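Putative oxidoreductase molybdopterin-binding subunit (Sulfolobus tokodaii, PDB 4ZOH) probably serves as the molybdopterin-binding subunit of a molybdenum oxidoreductase of the xanthine dehydrogenase and aldehyde oxidase family, holding the pterin cytosine dinucleotide. Local coordinates at residues 25-30 / 238-243; 153-158 / 260-265. All blocks are in the same frame, centred on the assembly; numbering follows the deposited sequence.

Contact 1 (25-30 / 238-243); sequences DIELPG and PLKWVP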
loop_
_atom_site.group_PDB
_atom_site.type_symbol
_atom_site.label_atom_id
_atom_site.label_comp_id
_atom_site.label_asym_id
_atom_site.label_seq_id
_atom_site.Cartn_x
_atom_site.Cartn_y
_atom_site.Cartn_z
ATOM N N ASP A 25 -6.593 -4.819 5.666
ATOM C CA ASP A 25 -6.118 -3.476 5.963
ATOM C C ASP A 25 -5.267 -2.921 4.822
ATOM O O ASP A 25 -4.725 -1.799 4.947
ATOM C CB ASP A 25 -5.252 -3.464 7.228
ATOM C CG ASP A 25 -5.963 -4.091 8.438
ATOM O OD1 ASP A 25 -7.203 -4.076 8.524
ATOM O OD2 ASP A 25 -5.224 -4.652 9.235
ATOM N N ILE A 26 -5.053 -3.738 3.780
ATOM C CA ILE A 26 -4.211 -3.342 2.650
ATOM C C ILE A 26 -5.042 -2.947 1.456
ATOM O O ILE A 26 -6.022 -3.591 1.162
ATOM C CB ILE A 26 -3.184 -4.421 2.243
ATOM C CG1 ILE A 26 -2.430 -4.885 3.501
ATOM C CG2 ILE A 26 -2.214 -3.804 1.234
ATOM C CD1 ILE A 26 -1.670 -6.174 3.299
ATOM N N GLU A 27 -4.628 -1.874 0.789
ATOM C CA GLU A 27 -5.319 -1.334 -0.376
ATOM C C GLU A 27 -4.290 -1.002 -1.458
ATOM O O GLU A 27 -3.198 -0.563 -1.153
ATOM C CB GLU A 27 -6.094 -0.018 -0.070
ATOM C CG GLU A 27 -7.315 -0.154 0.812
ATOM C CD GLU A 27 -8.287 -1.215 0.344
ATOM O OE1 GLU A 27 -8.355 -1.491 -0.865
ATOM O OE2 GLU A 27 -8.993 -1.795 1.206
ATOM N N LEU A 28 -4.661 -1.167 -2.720
ATOM C CA LEU A 28 -3.859 -0.643 -3.803
ATOM C C LEU A 28 -4.767 0.272 -4.684
ATOM O O LEU A 28 -6.010 0.198 -4.594
ATOM C CB LEU A 28 -3.319 -1.835 -4.586
ATOM C CG LEU A 28 -2.168 -2.546 -3.883
ATOM C CD1 LEU A 28 -1.921 -3.933 -4.501
ATOM C CD2 LEU A 28 -0.881 -1.698 -3.732
ATOM N N PRO A 29 -4.177 1.126 -5.534
ATOM C CA PRO A 29 -4.995 2.039 -6.399
ATOM C C PRO A 29 -5.928 1.212 -7.312
ATOM O O PRO A 29 -5.485 0.231 -7.890
ATOM C CB PRO A 29 -3.933 2.716 -7.290
ATOM C CG PRO A 29 -2.615 2.564 -6.557
ATOM C CD PRO A 29 -2.726 1.215 -5.867
ATOM N N GLY A 30 -7.187 1.611 -7.421
ATOM C CA GLY A 30 -8.192 0.904 -8.209
ATOM C C GLY A 30 -8.566 -0.507 -7.799
ATOM O O GLY A 30 -9.097 -1.240 -8.603
ATOM N N PRO A 238 -5.785 -4.521 -9.123
ATOM C CA PRO A 238 -5.742 -5.282 -7.895
ATOM C C PRO A 238 -7.161 -5.775 -7.487
ATOM O O PRO A 238 -8.157 -5.109 -7.752
ATOM C CB PRO A 238 -5.227 -4.271 -6.878
ATOM C CG PRO A 238 -4.669 -3.117 -7.689
ATOM C CD PRO A 238 -5.540 -3.071 -8.902
ATOM N N LEU A 239 -7.212 -6.966 -6.900
ATOM C CA LEU A 239 -8.454 -7.667 -6.648
ATOM C C LEU A 239 -8.333 -8.148 -5.194
ATOM O O LEU A 239 -7.388 -8.899 -4.860
ATOM C CB LEU A 239 -8.496 -8.918 -7.558
ATOM C CG LEU A 239 -8.471 -8.756 -9.119
ATOM C CD1 LEU A 239 -8.780 -10.146 -9.727
ATOM C CD2 LEU A 239 -9.446 -7.703 -9.676
ATOM N N LYS A 240 -9.276 -7.685 -4.374
ATOM C CA LYS A 240 -9.384 -8.021 -2.955
ATOM C C LYS A 240 -10.495 -9.049 -2.779
ATOM O O LYS A 240 -11.638 -8.841 -3.223
ATOM C CB LYS A 240 -9.761 -6.748 -2.138
ATOM C CG LYS A 240 -10.077 -6.966 -0.658
ATOM C CD LYS A 240 -8.775 -7.204 0.159
ATOM C CE LYS A 240 -7.887 -5.955 0.338
ATOM N NZ LYS A 240 -8.664 -4.954 1.183
ATOM N N TRP A 241 -10.161 -10.143 -2.118
ATOM C CA TRP A 241 -11.178 -11.098 -1.790
ATOM C C TRP A 241 -11.256 -11.245 -0.240
ATOM O O TRP A 241 -10.215 -11.580 0.406
ATOM C CB TRP A 241 -10.779 -12.456 -2.373
ATOM C CG TRP A 241 -11.629 -13.581 -1.752
ATOM C CD1 TRP A 241 -12.975 -13.705 -1.801
ATOM C CD2 TRP A 241 -11.164 -14.675 -0.931
ATOM N NE1 TRP A 241 -13.380 -14.862 -1.116
ATOM C CE2 TRP A 241 -12.285 -15.468 -0.598
ATOM C CE3 TRP A 241 -9.900 -15.094 -0.495
ATOM C CZ2 TRP A 241 -12.181 -16.654 0.208
ATOM C CZ3 TRP A 241 -9.795 -16.306 0.247
ATOM C CH2 TRP A 241 -10.939 -17.045 0.606
ATOM N N VAL A 242 -12.442 -11.032 0.338
ATOM C CA VAL A 242 -12.643 -11.351 1.770
ATOM C C VAL A 242 -14.009 -12.028 1.930
ATOM O O VAL A 242 -15.004 -11.405 1.724
ATOM C CB VAL A 242 -12.550 -10.131 2.702
ATOM C CG1 VAL A 242 -12.724 -10.552 4.180
ATOM C CG2 VAL A 242 -11.234 -9.395 2.502
ATOM N N PRO A 243 -14.037 -13.310 2.295
ATOM C CA PRO A 243 -15.316 -14.017 2.535
ATOM C C PRO A 243 -16.064 -13.468 3.742
ATOM O O PRO A 243 -15.428 -12.916 4.693
ATOM C CB PRO A 243 -14.872 -15.470 2.775
ATOM C CG PRO A 243 -13.510 -15.277 3.386
ATOM C CD PRO A 243 -12.882 -14.135 2.683
HETATM O O HOH W 1 -9.931 -3.601 -0.896
#
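L28 and P29 meet the ring of P238 where the loop of the a/b hammerhead region turns into strand 32-38, the parallel neighbour of strand 239-241 in a mixed sheet. The closer-packed part is the P238 ring, met by the L28 side chain and by the carbonyl oxygens of P29 and G30. CB of L28 lies 3.6 Å from CG of P238, while the carbonyl O of P29 stands 3.5 Å from the same CG. Farther along, CD of P238 approaches O of G30 at 4.0 Å, and the positive phi of G30 (63°) marks the bend. L171 and Y173 of strand 170-174 also pack on L28, and Y173 on P238.

Two residues on, the contact becomes polar and looser, and E27 is exposed. K240 starts with CG anti to its backbone N (chi1 173°) but then bends at chi2, chi3 and chi4, which brings NZ up to the loop. The main partner of NZ is OD1 of D24, just before the loop segment, in a salt bridge. Within the segment NZ adds a weak hydrogen bond to O of I26 at 3.0 Å and a salt bridge to OE2 of E27 at 3.2 Å, whose hydrogen-bond geometry is weak; the two side chains cross at about a right angle. A water ties the two charged groups together a second time: it accepts from NZ of K240 at 2.8 Å and donates to OE1 of E27 at 2.6 Å.

Contact 2 (153-158 / 260-265); sequences DTLINQ and LKFEVA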
loop_
_atom_site.group_PDB
_atom_site.type_symbol
_atom_site.label_atom_id
_atom_site.label_comp_id
_atom_site.label_asym_id
_atom_site.label_seq_id
_atom_site.Cartn_x
_atom_site.Cartn_y
_atom_site.Cartn_z
ATOM N N ASP A 153 -16.358 -51.086 21.321
ATOM C CA ASP A 153 -17.326 -50.007 21.105
ATOM C C ASP A 153 -16.907 -49.169 19.867
ATOM O O ASP A 153 -15.909 -49.444 19.226
ATOM C CB ASP A 153 -17.412 -49.097 22.371
ATOM C CG ASP A 153 -18.777 -48.559 22.593
ATOM O OD1 ASP A 153 -19.164 -48.417 23.768
ATOM O OD2 ASP A 153 -19.510 -48.323 21.611
ATOM N N THR A 154 -17.725 -48.184 19.532
ATOM C CA THR A 154 -17.401 -47.245 18.469
ATOM C C THR A 154 -17.262 -45.820 19.065
ATOM O O THR A 154 -18.197 -45.316 19.660
ATOM C CB THR A 154 -18.480 -47.354 17.371
ATOM O OG1 THR A 154 -18.302 -48.637 16.739
ATOM C CG2 THR A 154 -18.370 -46.235 16.341
ATOM N N LEU A 155 -16.087 -45.223 18.911
ATOM C CA LEU A 155 -15.826 -43.865 19.411
ATOM C C LEU A 155 -15.807 -42.904 18.251
ATOM O O LEU A 155 -15.176 -43.181 17.246
ATOM C CB LEU A 155 -14.469 -43.810 20.123
ATOM C CG LEU A 155 -14.172 -44.792 21.240
ATOM C CD1 LEU A 155 -12.757 -44.583 21.762
ATOM C CD2 LEU A 155 -15.262 -44.669 22.304
ATOM N N ILE A 156 -16.479 -41.772 18.417
ATOM C CA ILE A 156 -16.507 -40.735 17.476
ATOM C C ILE A 156 -15.691 -39.501 17.947
ATOM O O ILE A 156 -15.803 -39.042 19.113
ATOM C CB ILE A 156 -17.935 -40.318 17.220
ATOM C CG1 ILE A 156 -18.729 -41.542 16.740
ATOM C CG2 ILE A 156 -17.956 -39.090 16.283
ATOM C CD1 ILE A 156 -20.088 -41.221 16.143
ATOM N N ASN A 157 -14.910 -38.957 17.006
ATOM C CA ASN A 157 -14.234 -37.697 17.143
ATOM C C ASN A 157 -14.833 -36.838 16.076
ATOM O O ASN A 157 -14.542 -37.011 14.879
ATOM C CB ASN A 157 -12.726 -37.960 17.035
ATOM C CG ASN A 157 -11.872 -36.743 17.442
ATOM O OD1 ASN A 157 -11.868 -35.716 16.729
ATOM N ND2 ASN A 157 -11.055 -36.889 18.540
ATOM N N GLN A 158 -15.735 -35.962 16.483
ATOM C CA GLN A 158 -16.640 -35.329 15.533
ATOM C C GLN A 158 -15.942 -34.261 14.687
ATOM O O GLN A 158 -14.839 -33.799 15.025
ATOM C CB GLN A 158 -17.851 -34.712 16.249
ATOM C CG GLN A 158 -17.677 -33.307 16.898
ATOM C CD GLN A 158 -16.763 -33.212 18.146
ATOM O OE1 GLN A 158 -15.843 -33.995 18.367
ATOM N NE2 GLN A 158 -17.006 -32.172 18.949
ATOM N N LEU A 260 -13.573 -44.553 15.300
ATOM C CA LEU A 260 -12.866 -45.833 15.557
ATOM C C LEU A 260 -13.817 -46.911 16.071
ATOM O O LEU A 260 -14.459 -46.718 17.129
ATOM C CB LEU A 260 -11.688 -45.670 16.516
ATOM C CG LEU A 260 -10.862 -46.921 16.692
ATOM C CD1 LEU A 260 -10.045 -47.206 15.438
ATOM C CD2 LEU A 260 -9.921 -46.710 17.876
ATOM N N LYS A 261 -13.961 -47.999 15.281
ATOM C CA LYS A 261 -14.618 -49.271 15.711
ATOM C C LYS A 261 -13.461 -50.026 16.314
ATOM O O LYS A 261 -12.474 -50.335 15.601
ATOM C CB LYS A 261 -15.172 -50.080 14.531
ATOM C CG LYS A 261 -15.925 -49.290 13.442
ATOM C CD LYS A 261 -17.427 -49.150 13.709
ATOM C CE LYS A 261 -18.234 -48.680 12.500
ATOM N NZ LYS A 261 -18.346 -49.758 11.468
ATOM N N PHE A 262 -13.506 -50.266 17.632
ATOM C CA PHE A 262 -12.303 -50.837 18.307
ATOM C C PHE A 262 -12.660 -52.111 19.065
ATOM O O PHE A 262 -13.802 -52.323 19.433
ATOM C CB PHE A 262 -11.579 -49.807 19.231
ATOM C CG PHE A 262 -12.251 -49.610 20.581
ATOM C CD1 PHE A 262 -12.006 -50.500 21.655
ATOM C CD2 PHE A 262 -13.156 -48.581 20.770
ATOM C CE1 PHE A 262 -12.674 -50.360 22.869
ATOM C CE2 PHE A 262 -13.797 -48.409 21.987
ATOM C CZ PHE A 262 -13.543 -49.294 23.045
ATOM N N GLU A 263 -11.661 -52.932 19.341
ATOM C CA GLU A 263 -11.840 -53.975 20.301
ATOM C C GLU A 263 -10.540 -54.013 21.033
ATOM O O GLU A 263 -9.480 -54.028 20.412
ATOM C CB GLU A 263 -12.184 -55.325 19.611
ATOM C CG GLU A 263 -11.761 -56.589 20.378
ATOM C CD GLU A 263 -12.267 -57.902 19.758
ATOM O OE1 GLU A 263 -12.746 -58.797 20.526
ATOM O OE2 GLU A 263 -12.205 -58.040 18.510
ATOM N N VAL A 264 -10.597 -54.042 22.375
ATOM C CA VAL A 264 -9.315 -54.004 23.096
ATOM C C VAL A 264 -9.182 -55.323 23.858
ATOM O O VAL A 264 -10.158 -55.844 24.423
ATOM C CB VAL A 264 -9.168 -52.693 23.986
ATOM C CG1 VAL A 264 -10.288 -52.574 24.999
ATOM C CG2 VAL A 264 -7.832 -52.587 24.677
ATOM N N ALA A 265 -7.950 -55.805 23.882
ATOM C CA ALA A 265 -7.600 -56.983 24.600
ATOM C C ALA A 265 -6.824 -56.647 25.870
ATOM O O ALA A 265 -5.690 -56.102 25.858
ATOM C CB ALA A 265 -6.789 -57.925 23.709
#
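F262 turns its ring against D153 and L155. Its chi1 of 79° sets CG between the backbone N and the carbonyl carbon, swinging the ring from CB toward the opposite strand. CG then lies 3.9 Å from O of D153 and CD2 only 3.3 Å from that oxygen. CE2 reaches CB of D153 and CG of L155, each at 3.7 Å, the leucine arriving obliquely. CZ at the tip and CE1 lie 3.8 and 4.1 Å from N of D153, which sits over one ring face, displaced toward the rim. This is an antiparallel pairing in a mixed sheet: 149-161 is outermost within this chain, and the segments run at 144°. F262 N gives a nearly straight bond (173°) to O of D153 at 3.0 Å, and L155 and L260 exchange N-H groups and carbonyls in both directions. With an alanine in place of F262, CG of L155 and CB of D153 would probably lose their aromatic neighbour, opening a gap beside the leucine. On the other face T154 and K261 run side by side, OG1 of T154 being 3.2 Å from CD of K261, whose NZ continues to a salt bridge with E112.

Overall arrangement
Contacts 1 and 2 lie on opposite sides of the chain's centre: the contact centres are about 27 and about 24 Å from it and about 47 Å from each other, and their nearest atoms are about 22 Å apart, so they do not touch. Along the chain their segments alternate: 25-30, 153-158, 238-243, 260-265. The last two are separated by only 16 residues, which include helix 245-251 and carry the chain from the mixed sheet holding 239-241 into the one holding 254-266. Residues lining the pterin cytosine dinucleotide pocket fall between 213 and 672; segments 25-30 and 153-158 therefore precede all of them. Other protein chains approach contact 1, whereas none touches contact 2.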